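Local atomic coordinates of Rep protein (Adeno-associated virus - 5, PDB entry 1M55), a protein that probably nicks viral DNA as a metal-dependent endonuclease in rolling-circle-type replication, its catalytic domain being related to other viral origin-binding proteins. Residues H89-S97 with V144-L154; L154-A165 with A175-V186. All coordinates share one frame; numbering follows the deposited sequence.

Contact 1 (H89-S97 with V144-L154); sequences HLHTLVETS and VVDSGYIPAYL. With ZN (zinc ion), chain C; ZN (zinc ion), chain D.
His-91 and Leu-154 each carry CG beside the backbone N and opposite the carbonyl carbon (chi1 -77° and -58°), and these turns bring a face of the imidazole against a methyl of Leu-154. The site is the HUH element of Rep nucleases: His-89 and His-91, two apart on strand 89-95, which runs antiparallel to strand 77-83, both direct NE2 at a zinc ion, with Glu-82 as third protein ligand. Leu-154 CD2 sits over one face of the His-91 ring, 4.1 Å from its centroid and 21° off the normal, a CH-pi contact that backs the ligand on that face. Glu-6 accepts from His-91 ND1 and also bonds Tyr-149 OH, so it probably fixes the imidazole's rotation in the second shell. Further along the strand, Leu-93 meets helix 149-154: its CD1 lies 3.6 Å from Ile-150 CG1 and faces Leu-154 CD1 tip to tip at 3.7 Å, while the same methyl touches the edge of the Tyr-149 ring. A second zinc ion is held by Glu-95 OE2 at 2.2 Å, together with Gln-73 and two waters. Between the two zinc sites, Leu-93 turns its other methyl, CD2, to Val-145 CG2 at 4.0 Å.

Contact 2 (L154-A165 with A175-V186); sequences LLPKVQPELQWA and AALNLEERKRLV
Arg-182, on helix 179-186, points its CB at the 154-165 segment and packs that atom 3.6 Å from Leu-155 O. The chain then runs extended: CG lies against Leu-155 CD2 and CD passes 3.5 Å from Leu-155 O. NE donates to Ala-175 O, which also takes Asn-178 N from the opposite face of its carbonyl plane. CZ is sandwiched, with Leu-162 CD2 centred over one guanidinium face at 3.6 Å and Leu-155 CD2 over the other. Arg-182 NH1 donates a hydrogen bond of 3.2 Å to Leu-155 O, arriving well above the carbonyl plane, and a weak one to Leu-154 O. Arg-182 NH2 donates to Ala-176 O at 2.9 Å and to Gln-80 of strand 77-83, while Ala-165 CB meets the group at its edge. Beside this core, Leu-177 CD2 stands over the five-membered ring of Trp-164, 3.6 Å from the centroid and 2° off its normal, a CH-pi contact. Leu-155 CD1 packs on Leu-185 CB at 3.7 Å. A buried cation is thus gripped through all three nitrogens by carbonyl and amide oxygens, with no carboxylate among the partners named; their dipoles probably offset its charge while leucine methyls clamp both faces, tying the C-terminal helix to the sheet.

The two contacts follow one another along the chain and share Leu-154, the last residue of helix 149-154. Their centres lie 14 Å apart, and both reach the antiparallel sheet of the Rep catalytic domain: contact 1 through strand 88-95, contact 2 through strand 162-167, each pairing antiparallel with strand 77-83 between them. The join is direct, since Ile-150 O probably accepts from Leu-155 N at 2.9 Å, and Pro-151 O packs against Val-186 CG2. Strand 77-83 also supplies Glu-82, a zinc ligand beside contact 1 that forms a salt bridge with Lys-157 of contact 2. The metal site and the attachment of helix 179-191 therefore meet through shared neighbours.

Contact 1 (H89-S97 with V144-L154)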
loop_
_atom_site.group_PDB
_atom_site.type_symbol
_atom_site.label_atom_id
_atom_site.label_comp_id
_atom_site.label_asym_id
_atom_site.label_seq_id
_atom_site.Cartn_x
_atom_site.Cartn_y
_atom_site.Cartn_z
ATOM N N HIS A 89 -5.923 -4.871 0.325
ATOM C CA HIS A 89 -4.821 -4.581 -0.577
ATOM C C HIS A 89 -4.239 -3.205 -0.353
ATOM O O HIS A 89 -4.871 -2.339 0.257
ATOM C CB HIS A 89 -5.282 -4.722 -2.036
ATOM C CG HIS A 89 -6.419 -3.818 -2.396
ATOM N ND1 HIS A 89 -7.738 -4.076 -2.089
ATOM C CD2 HIS A 89 -6.411 -2.600 -2.996
ATOM C CE1 HIS A 89 -8.469 -3.029 -2.492
ATOM N NE2 HIS A 89 -7.705 -2.111 -3.049
ATOM N N LEU A 90 -3.025 -3.020 -0.850
ATOM C CA LEU A 90 -2.317 -1.758 -0.727
ATOM C C LEU A 90 -2.106 -1.098 -2.079
ATOM O O LEU A 90 -1.659 -1.754 -3.026
ATOM C CB LEU A 90 -0.927 -1.992 -0.121
ATOM C CG LEU A 90 -0.802 -2.447 1.333
ATOM C CD1 LEU A 90 0.532 -3.148 1.534
ATOM C CD2 LEU A 90 -0.950 -1.254 2.263
ATOM N N HIS A 91 -2.492 0.171 -2.184
ATOM C CA HIS A 91 -2.227 0.948 -3.390
ATOM C C HIS A 91 -0.894 1.569 -3.005
ATOM O O HIS A 91 -0.830 2.407 -2.098
ATOM C CB HIS A 91 -3.263 2.052 -3.603
ATOM C CG HIS A 91 -4.569 1.552 -4.126
ATOM N ND1 HIS A 91 -4.912 1.546 -5.460
ATOM C CD2 HIS A 91 -5.623 1.011 -3.469
ATOM C CE1 HIS A 91 -6.136 1.015 -5.571
ATOM N NE2 HIS A 91 -6.607 0.677 -4.390
ATOM N N THR A 92 0.172 1.097 -3.634
ATOM C CA THR A 92 1.511 1.570 -3.326
ATOM C C THR A 92 2.040 2.518 -4.399
ATOM O O THR A 92 2.458 2.077 -5.474
ATOM C CB THR A 92 2.461 0.362 -3.154
ATOM O OG1 THR A 92 1.795 -0.652 -2.385
ATOM C CG2 THR A 92 3.736 0.771 -2.435
ATOM N N LEU A 93 1.964 3.818 -4.123
ATOM C CA LEU A 93 2.459 4.825 -5.054
ATOM C C LEU A 93 3.860 5.228 -4.621
ATOM O O LEU A 93 4.058 5.715 -3.503
ATOM C CB LEU A 93 1.566 6.068 -5.054
ATOM C CG LEU A 93 0.140 5.971 -5.590
ATOM C CD1 LEU A 93 -0.538 7.328 -5.434
ATOM C CD2 LEU A 93 0.162 5.550 -7.044
ATOM N N VAL A 94 4.834 5.007 -5.494
ATOM C CA VAL A 94 6.213 5.367 -5.190
ATOM C C VAL A 94 6.726 6.179 -6.372
ATOM O O VAL A 94 6.448 5.846 -7.527
ATOM C CB VAL A 94 7.091 4.126 -4.963
ATOM C CG1 VAL A 94 8.437 4.551 -4.410
ATOM C CG2 VAL A 94 6.413 3.171 -3.987
ATOM N N GLU A 95 7.453 7.258 -6.096
ATOM C CA GLU A 95 7.944 8.103 -7.178
ATOM C C GLU A 95 8.841 7.346 -8.147
ATOM O O GLU A 95 9.551 6.418 -7.760
ATOM C CB GLU A 95 8.634 9.354 -6.642
ATOM C CG GLU A 95 10.008 9.130 -6.078
ATOM C CD GLU A 95 10.634 10.420 -5.603
ATOM O OE1 GLU A 95 10.553 11.433 -6.330
ATOM O OE2 GLU A 95 11.199 10.420 -4.494
ATOM N N THR A 96 8.801 7.760 -9.409
ATOM C CA THR A 96 9.561 7.123 -10.480
ATOM C C THR A 96 11.071 7.367 -10.480
ATOM O O THR A 96 11.827 6.593 -11.069
ATOM C CB THR A 96 9.016 7.567 -11.849
ATOM O OG1 THR A 96 9.121 8.994 -11.965
ATOM C CG2 THR A 96 7.557 7.175 -11.993
ATOM N N SER A 97 11.498 8.453 -9.843
ATOM C CA SER A 97 12.908 8.833 -9.785
ATOM C C SER A 97 13.880 7.674 -9.561
ATOM O O SER A 97 13.762 6.921 -8.591
ATOM C CB SER A 97 13.108 9.904 -8.707
ATOM O OG SER A 97 14.382 10.526 -8.806
ATOM N N VAL A 144 2.080 5.556 -15.283
ATOM C CA VAL A 144 2.717 6.596 -14.502
ATOM C C VAL A 144 1.619 7.606 -14.224
ATOM O O VAL A 144 0.866 7.973 -15.125
ATOM C CB VAL A 144 3.889 7.270 -15.261
ATOM C CG1 VAL A 144 4.404 8.475 -14.479
ATOM C CG2 VAL A 144 5.022 6.270 -15.469
ATOM N N VAL A 145 1.487 7.998 -12.964
ATOM C CA VAL A 145 0.476 8.968 -12.565
ATOM C C VAL A 145 1.164 10.093 -11.811
ATOM O O VAL A 145 2.303 9.940 -11.366
ATOM C CB VAL A 145 -0.594 8.331 -11.634
ATOM C CG1 VAL A 145 -1.331 7.215 -12.354
ATOM C CG2 VAL A 145 0.049 7.810 -10.350
ATOM N N ASP A 146 0.510 11.243 -11.716
ATOM C CA ASP A 146 1.083 12.355 -10.975
ATOM C C ASP A 146 0.369 12.483 -9.632
ATOM O O ASP A 146 -0.587 11.748 -9.359
ATOM C CB ASP A 146 1.014 13.662 -11.775
ATOM C CG ASP A 146 -0.393 14.022 -12.193
ATOM O OD1 ASP A 146 -1.299 14.003 -11.335
ATOM O OD2 ASP A 146 -0.593 14.328 -13.386
ATOM N N SER A 147 0.797 13.448 -8.822
ATOM C CA SER A 147 0.229 13.675 -7.493
ATOM C C SER A 147 -1.290 13.811 -7.446
ATOM O O SER A 147 -1.913 13.415 -6.456
ATOM C CB SER A 147 0.864 14.911 -6.851
ATOM O OG SER A 147 2.279 14.836 -6.918
ATOM N N GLY A 148 -1.873 14.373 -8.503
ATOM C CA GLY A 148 -3.314 14.565 -8.563
ATOM C C GLY A 148 -4.125 13.295 -8.382
ATOM O O GLY A 148 -5.273 13.346 -7.935
ATOM N N TYR A 149 -3.528 12.160 -8.731
ATOM C CA TYR A 149 -4.172 10.855 -8.592
ATOM C C TYR A 149 -4.545 10.601 -7.124
ATOM O O TYR A 149 -5.540 9.934 -6.829
ATOM C CB TYR A 149 -3.213 9.772 -9.098
ATOM C CG TYR A 149 -3.712 8.343 -9.021
ATOM C CD1 TYR A 149 -4.517 7.809 -10.028
ATOM C CD2 TYR A 149 -3.299 7.495 -7.988
ATOM C CE1 TYR A 149 -4.893 6.463 -10.019
ATOM C CE2 TYR A 149 -3.669 6.145 -7.967
ATOM C CZ TYR A 149 -4.464 5.638 -8.988
ATOM O OH TYR A 149 -4.821 4.306 -8.991
ATOM N N ILE A 150 -3.766 11.161 -6.200
ATOM C CA ILE A 150 -4.034 10.977 -4.778
ATOM C C ILE A 150 -5.369 11.604 -4.350
ATOM O O ILE A 150 -6.268 10.882 -3.908
ATOM C CB ILE A 150 -2.833 11.453 -3.909
ATOM C CG1 ILE A 150 -1.612 10.572 -4.211
ATOM C CG2 ILE A 150 -3.186 11.408 -2.429
ATOM C CD1 ILE A 150 -0.298 11.096 -3.656
ATOM N N PRO A 151 -5.538 12.937 -4.498
ATOM C CA PRO A 151 -6.822 13.530 -4.090
ATOM C C PRO A 151 -8.005 13.116 -4.975
ATOM O O PRO A 151 -9.149 13.069 -4.517
ATOM C CB PRO A 151 -6.553 15.039 -4.176
ATOM C CG PRO A 151 -5.510 15.141 -5.247
ATOM C CD PRO A 151 -4.587 13.990 -4.903
ATOM N N ALA A 152 -7.722 12.790 -6.232
ATOM C CA ALA A 152 -8.770 12.396 -7.167
ATOM C C ALA A 152 -9.335 11.003 -6.939
ATOM O O ALA A 152 -10.550 10.800 -6.995
ATOM C CB ALA A 152 -8.251 12.492 -8.588
ATOM N N TYR A 153 -8.455 10.060 -6.619
ATOM C CA TYR A 153 -8.857 8.670 -6.482
ATOM C C TYR A 153 -8.700 8.002 -5.122
ATOM O O TYR A 153 -9.580 7.254 -4.698
ATOM C CB TYR A 153 -8.091 7.879 -7.538
ATOM C CG TYR A 153 -8.503 6.445 -7.732
ATOM C CD1 TYR A 153 -9.785 6.116 -8.176
ATOM C CD2 TYR A 153 -7.573 5.418 -7.576
ATOM C CE1 TYR A 153 -10.120 4.802 -8.474
ATOM C CE2 TYR A 153 -7.897 4.106 -7.872
ATOM C CZ TYR A 153 -9.168 3.805 -8.326
ATOM O OH TYR A 153 -9.461 2.511 -8.673
ATOM N N LEU A 154 -7.588 8.257 -4.439
ATOM C CA LEU A 154 -7.350 7.622 -3.146
ATOM C C LEU A 154 -7.974 8.322 -1.945
ATOM O O LEU A 154 -8.611 7.674 -1.112
ATOM C CB LEU A 154 -5.853 7.421 -2.920
ATOM C CG LEU A 154 -5.143 6.581 -3.985
ATOM C CD1 LEU A 154 -3.674 6.442 -3.610
ATOM C CD2 LEU A 154 -5.795 5.208 -4.112
HETATM ZN ZN ZN C . -8.261 -0.285 -3.801
HETATM ZN ZN ZN D . 12.759 11.879 -4.164
HETATM O O HOH W 1 13.564 12.027 -6.400
HETATM O O HOH W 2 12.381 11.800 -1.817
#

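Contact 2 (L154-A165 with A175-V186)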
loop_
_atom_site.group_PDB
_atom_site.type_symbol
_atom_site.label_atom_id
_atom_site.label_comp_id
_atom_site.label_asym_id
_atom_site.label_seq_id
_atom_site.Cartn_x
_atom_site.Cartn_y
_atom_site.Cartn_z
ATOM N N LEU A 154 -7.588 8.257 -4.439
ATOM C CA LEU A 154 -7.350 7.622 -3.146
ATOM C C LEU A 154 -7.974 8.322 -1.945
ATOM O O LEU A 154 -8.611 7.674 -1.112
ATOM C CB LEU A 154 -5.853 7.421 -2.920
ATOM C CG LEU A 154 -5.143 6.581 -3.985
ATOM C CD1 LEU A 154 -3.674 6.442 -3.610
ATOM C CD2 LEU A 154 -5.795 5.208 -4.112
ATOM N N LEU A 155 -7.813 9.640 -1.855
ATOM C CA LEU A 155 -8.370 10.385 -0.724
ATOM C C LEU A 155 -9.887 10.264 -0.504
ATOM O O LEU A 155 -10.340 10.307 0.639
ATOM C CB LEU A 155 -7.960 11.864 -0.772
ATOM C CG LEU A 155 -6.464 12.189 -0.667
ATOM C CD1 LEU A 155 -6.294 13.679 -0.394
ATOM C CD2 LEU A 155 -5.809 11.374 0.448
ATOM N N PRO A 156 -10.691 10.124 -1.582
ATOM C CA PRO A 156 -12.148 9.999 -1.430
ATOM C C PRO A 156 -12.647 8.752 -0.686
ATOM O O PRO A 156 -13.794 8.725 -0.234
ATOM C CB PRO A 156 -12.641 9.974 -2.878
ATOM C CG PRO A 156 -11.631 10.778 -3.604
ATOM C CD PRO A 156 -10.342 10.278 -3.009
ATOM N N LYS A 157 -11.829 7.704 -0.606
ATOM C CA LYS A 157 -12.254 6.481 0.073
ATOM C C LYS A 157 -12.604 6.734 1.538
ATOM O O LYS A 157 -11.912 7.487 2.226
ATOM C CB LYS A 157 -11.182 5.389 -0.023
ATOM C CG LYS A 157 -11.238 4.542 -1.292
ATOM C CD LYS A 157 -10.651 5.252 -2.489
ATOM C CE LYS A 157 -10.838 4.438 -3.764
ATOM N NZ LYS A 157 -10.199 3.101 -3.689
ATOM N N VAL A 158 -13.690 6.120 2.002
ATOM C CA VAL A 158 -14.123 6.265 3.390
ATOM C C VAL A 158 -14.138 4.878 4.033
ATOM O O VAL A 158 -13.961 3.868 3.341
ATOM C CB VAL A 158 -15.539 6.919 3.497
ATOM C CG1 VAL A 158 -15.508 8.340 2.968
ATOM C CG2 VAL A 158 -16.568 6.099 2.736
ATOM N N GLN A 159 -14.312 4.820 5.350
ATOM C CA GLN A 159 -14.349 3.536 6.046
ATOM C C GLN A 159 -15.665 2.829 5.728
ATOM O O GLN A 159 -16.688 3.486 5.526
ATOM C CB GLN A 159 -14.208 3.744 7.554
ATOM C CG GLN A 159 -12.885 4.368 7.960
ATOM C CD GLN A 159 -12.726 4.450 9.459
ATOM O OE1 GLN A 159 -13.170 5.408 10.091
ATOM N NE2 GLN A 159 -12.097 3.443 10.042
ATOM N N PRO A 160 -15.673 1.484 5.713
ATOM C CA PRO A 160 -14.558 0.567 5.976
ATOM C C PRO A 160 -13.610 0.267 4.807
ATOM O O PRO A 160 -12.631 -0.462 4.991
ATOM C CB PRO A 160 -15.273 -0.695 6.444
ATOM C CG PRO A 160 -16.480 -0.707 5.568
ATOM C CD PRO A 160 -16.942 0.736 5.602
ATOM N N GLU A 161 -13.890 0.785 3.609
ATOM C CA GLU A 161 -12.987 0.533 2.482
ATOM C C GLU A 161 -11.602 1.065 2.847
ATOM O O GLU A 161 -10.596 0.379 2.670
ATOM C CB GLU A 161 -13.467 1.196 1.191
ATOM C CG GLU A 161 -12.540 0.880 0.018
ATOM C CD GLU A 161 -12.968 1.498 -1.297
ATOM O OE1 GLU A 161 -14.058 2.101 -1.368
ATOM O OE2 GLU A 161 -12.200 1.373 -2.271
ATOM N N LEU A 162 -11.556 2.302 3.330
ATOM C CA LEU A 162 -10.298 2.900 3.762
ATOM C C LEU A 162 -9.957 2.251 5.096
ATOM O O LEU A 162 -10.773 2.260 6.022
ATOM C CB LEU A 162 -10.451 4.413 3.958
ATOM C CG LEU A 162 -9.284 5.123 4.656
ATOM C CD1 LEU A 162 -8.023 4.984 3.823
ATOM C CD2 LEU A 162 -9.617 6.586 4.887
ATOM N N GLN A 163 -8.769 1.662 5.181
ATOM C CA GLN A 163 -8.321 1.014 6.407
ATOM C C GLN A 163 -7.204 1.808 7.082
ATOM O O GLN A 163 -7.208 1.973 8.302
ATOM C CB GLN A 163 -7.856 -0.411 6.110
ATOM C CG GLN A 163 -8.981 -1.380 5.764
ATOM C CD GLN A 163 -9.737 -1.856 6.988
ATOM O OE1 GLN A 163 -9.132 -2.267 7.980
ATOM N NE2 GLN A 163 -11.060 -1.818 6.924
ATOM N N TRP A 164 -6.274 2.332 6.285
ATOM C CA TRP A 164 -5.147 3.102 6.812
ATOM C C TRP A 164 -4.376 3.689 5.634
ATOM O O TRP A 164 -4.601 3.303 4.489
ATOM C CB TRP A 164 -4.217 2.173 7.604
ATOM C CG TRP A 164 -3.431 2.833 8.704
ATOM C CD1 TRP A 164 -2.173 3.349 8.617
ATOM C CD2 TRP A 164 -3.831 2.975 10.071
ATOM N NE1 TRP A 164 -1.758 3.795 9.851
ATOM C CE2 TRP A 164 -2.757 3.579 10.761
ATOM C CE3 TRP A 164 -4.991 2.645 10.784
ATOM C CZ2 TRP A 164 -2.807 3.859 12.130
ATOM C CZ3 TRP A 164 -5.042 2.926 12.148
ATOM C CH2 TRP A 164 -3.954 3.527 12.805
ATOM N N ALA A 165 -3.468 4.618 5.912
ATOM C CA ALA A 165 -2.651 5.211 4.863
ATOM C C ALA A 165 -1.388 5.793 5.479
ATOM O O ALA A 165 -1.374 6.146 6.661
ATOM C CB ALA A 165 -3.427 6.287 4.097
ATOM N N ALA A 175 -3.793 14.364 5.744
ATOM C CA ALA A 175 -4.882 13.665 5.068
ATOM C C ALA A 175 -4.858 12.151 5.245
ATOM O O ALA A 175 -5.909 11.517 5.315
ATOM C CB ALA A 175 -4.874 14.008 3.575
ATOM N N ALA A 176 -3.661 11.580 5.339
ATOM C CA ALA A 176 -3.501 10.133 5.464
ATOM C C ALA A 176 -4.501 9.444 6.386
ATOM O O ALA A 176 -5.152 8.473 5.987
ATOM C CB ALA A 176 -2.065 9.791 5.872
ATOM N N LEU A 177 -4.643 9.948 7.608
ATOM C CA LEU A 177 -5.553 9.338 8.570
ATOM C C LEU A 177 -6.651 10.280 9.056
ATOM O O LEU A 177 -7.240 10.059 10.123
ATOM C CB LEU A 177 -4.765 8.803 9.768
ATOM C CG LEU A 177 -3.658 7.788 9.470
ATOM C CD1 LEU A 177 -2.963 7.402 10.761
ATOM C CD2 LEU A 177 -4.238 6.559 8.795
ATOM N N ASN A 178 -6.944 11.312 8.272
ATOM C CA ASN A 178 -7.971 12.267 8.661
ATOM C C ASN A 178 -8.983 12.502 7.544
ATOM O O ASN A 178 -8.657 13.051 6.490
ATOM C CB ASN A 178 -7.345 13.589 9.109
ATOM C CG ASN A 178 -8.346 14.496 9.797
ATOM O OD1 ASN A 178 -9.163 15.147 9.145
ATOM N ND2 ASN A 178 -8.307 14.523 11.123
ATOM N N LEU A 179 -10.208 12.054 7.798
ATOM C CA LEU A 179 -11.331 12.170 6.869
ATOM C C LEU A 179 -11.727 13.616 6.578
ATOM O O LEU A 179 -12.069 13.958 5.447
ATOM C CB LEU A 179 -12.531 11.402 7.425
ATOM C CG LEU A 179 -12.333 9.886 7.549
ATOM C CD1 LEU A 179 -13.342 9.301 8.515
ATOM C CD2 LEU A 179 -12.438 9.231 6.176
ATOM N N GLU A 180 -11.658 14.472 7.591
ATOM C CA GLU A 180 -12.013 15.876 7.418
ATOM C C GLU A 180 -11.018 16.545 6.461
ATOM O O GLU A 180 -11.410 17.290 5.558
ATOM C CB GLU A 180 -12.027 16.577 8.775
ATOM C CG GLU A 180 -12.801 17.875 8.793
ATOM C CD GLU A 180 -14.274 17.698 8.470
ATOM O OE1 GLU A 180 -14.929 16.812 9.062
ATOM O OE2 GLU A 180 -14.782 18.458 7.627
ATOM N N GLU A 181 -9.734 16.241 6.638
ATOM C CA GLU A 181 -8.694 16.791 5.774
ATOM C C GLU A 181 -8.853 16.234 4.350
ATOM O O GLU A 181 -8.662 16.958 3.370
ATOM C CB GLU A 181 -7.302 16.478 6.343
ATOM C CG GLU A 181 -6.124 16.883 5.450
ATOM C CD GLU A 181 -5.933 18.388 5.295
ATOM O OE1 GLU A 181 -6.759 19.175 5.802
ATOM O OE2 GLU A 181 -4.938 18.786 4.656
ATOM N N ARG A 182 -9.199 14.952 4.238
ATOM C CA ARG A 182 -9.409 14.338 2.927
ATOM C C ARG A 182 -10.549 15.067 2.221
ATOM O O ARG A 182 -10.444 15.405 1.043
ATOM C CB ARG A 182 -9.744 12.853 3.071
ATOM C CG ARG A 182 -8.536 11.995 3.417
ATOM C CD ARG A 182 -8.913 10.577 3.819
ATOM N NE ARG A 182 -7.718 9.752 3.986
ATOM C CZ ARG A 182 -7.353 8.780 3.154
ATOM N NH1 ARG A 182 -8.099 8.487 2.093
ATOM N NH2 ARG A 182 -6.208 8.141 3.347
ATOM N N LYS A 183 -11.611 15.350 2.970
ATOM C CA LYS A 183 -12.775 16.063 2.455
ATOM C C LYS A 183 -12.343 17.436 1.923
ATOM O O LYS A 183 -12.757 17.852 0.841
ATOM C CB LYS A 183 -13.807 16.206 3.579
ATOM C CG LYS A 183 -15.152 16.775 3.177
ATOM C CD LYS A 183 -16.105 16.774 4.368
ATOM C CE LYS A 183 -17.434 17.424 4.018
ATOM N NZ LYS A 183 -18.363 17.475 5.184
ATOM N N ARG A 184 -11.462 18.114 2.655
ATOM C CA ARG A 184 -10.975 19.426 2.231
ATOM C C ARG A 184 -10.195 19.337 0.913
ATOM O O ARG A 184 -10.418 20.127 -0.012
ATOM C CB ARG A 184 -10.084 20.057 3.308
ATOM C CG ARG A 184 -9.601 21.463 2.954
ATOM C CD ARG A 184 -8.648 22.038 3.995
ATOM N NE ARG A 184 -7.313 21.441 3.945
ATOM C CZ ARG A 184 -6.363 21.777 3.072
ATOM N NH1 ARG A 184 -6.586 22.711 2.158
ATOM N NH2 ARG A 184 -5.176 21.188 3.125
ATOM N N LEU A 185 -9.290 18.365 0.826
ATOM C CA LEU A 185 -8.471 18.191 -0.370
ATOM C C LEU A 185 -9.269 17.721 -1.580
ATOM O O LEU A 185 -8.978 18.116 -2.712
ATOM C CB LEU A 185 -7.289 17.261 -0.078
ATOM C CG LEU A 185 -6.277 17.870 0.902
ATOM C CD1 LEU A 185 -5.165 16.895 1.229
ATOM C CD2 LEU A 185 -5.708 19.136 0.302
ATOM N N VAL A 186 -10.282 16.891 -1.346
ATOM C CA VAL A 186 -11.132 16.409 -2.431
ATOM C C VAL A 186 -11.903 17.608 -2.995
ATOM O O VAL A 186 -11.965 17.804 -4.215
ATOM C CB VAL A 186 -12.123 15.334 -1.933
ATOM C CG1 VAL A 186 -13.173 15.041 -2.997
ATOM C CG2 VAL A 186 -11.369 14.056 -1.585
#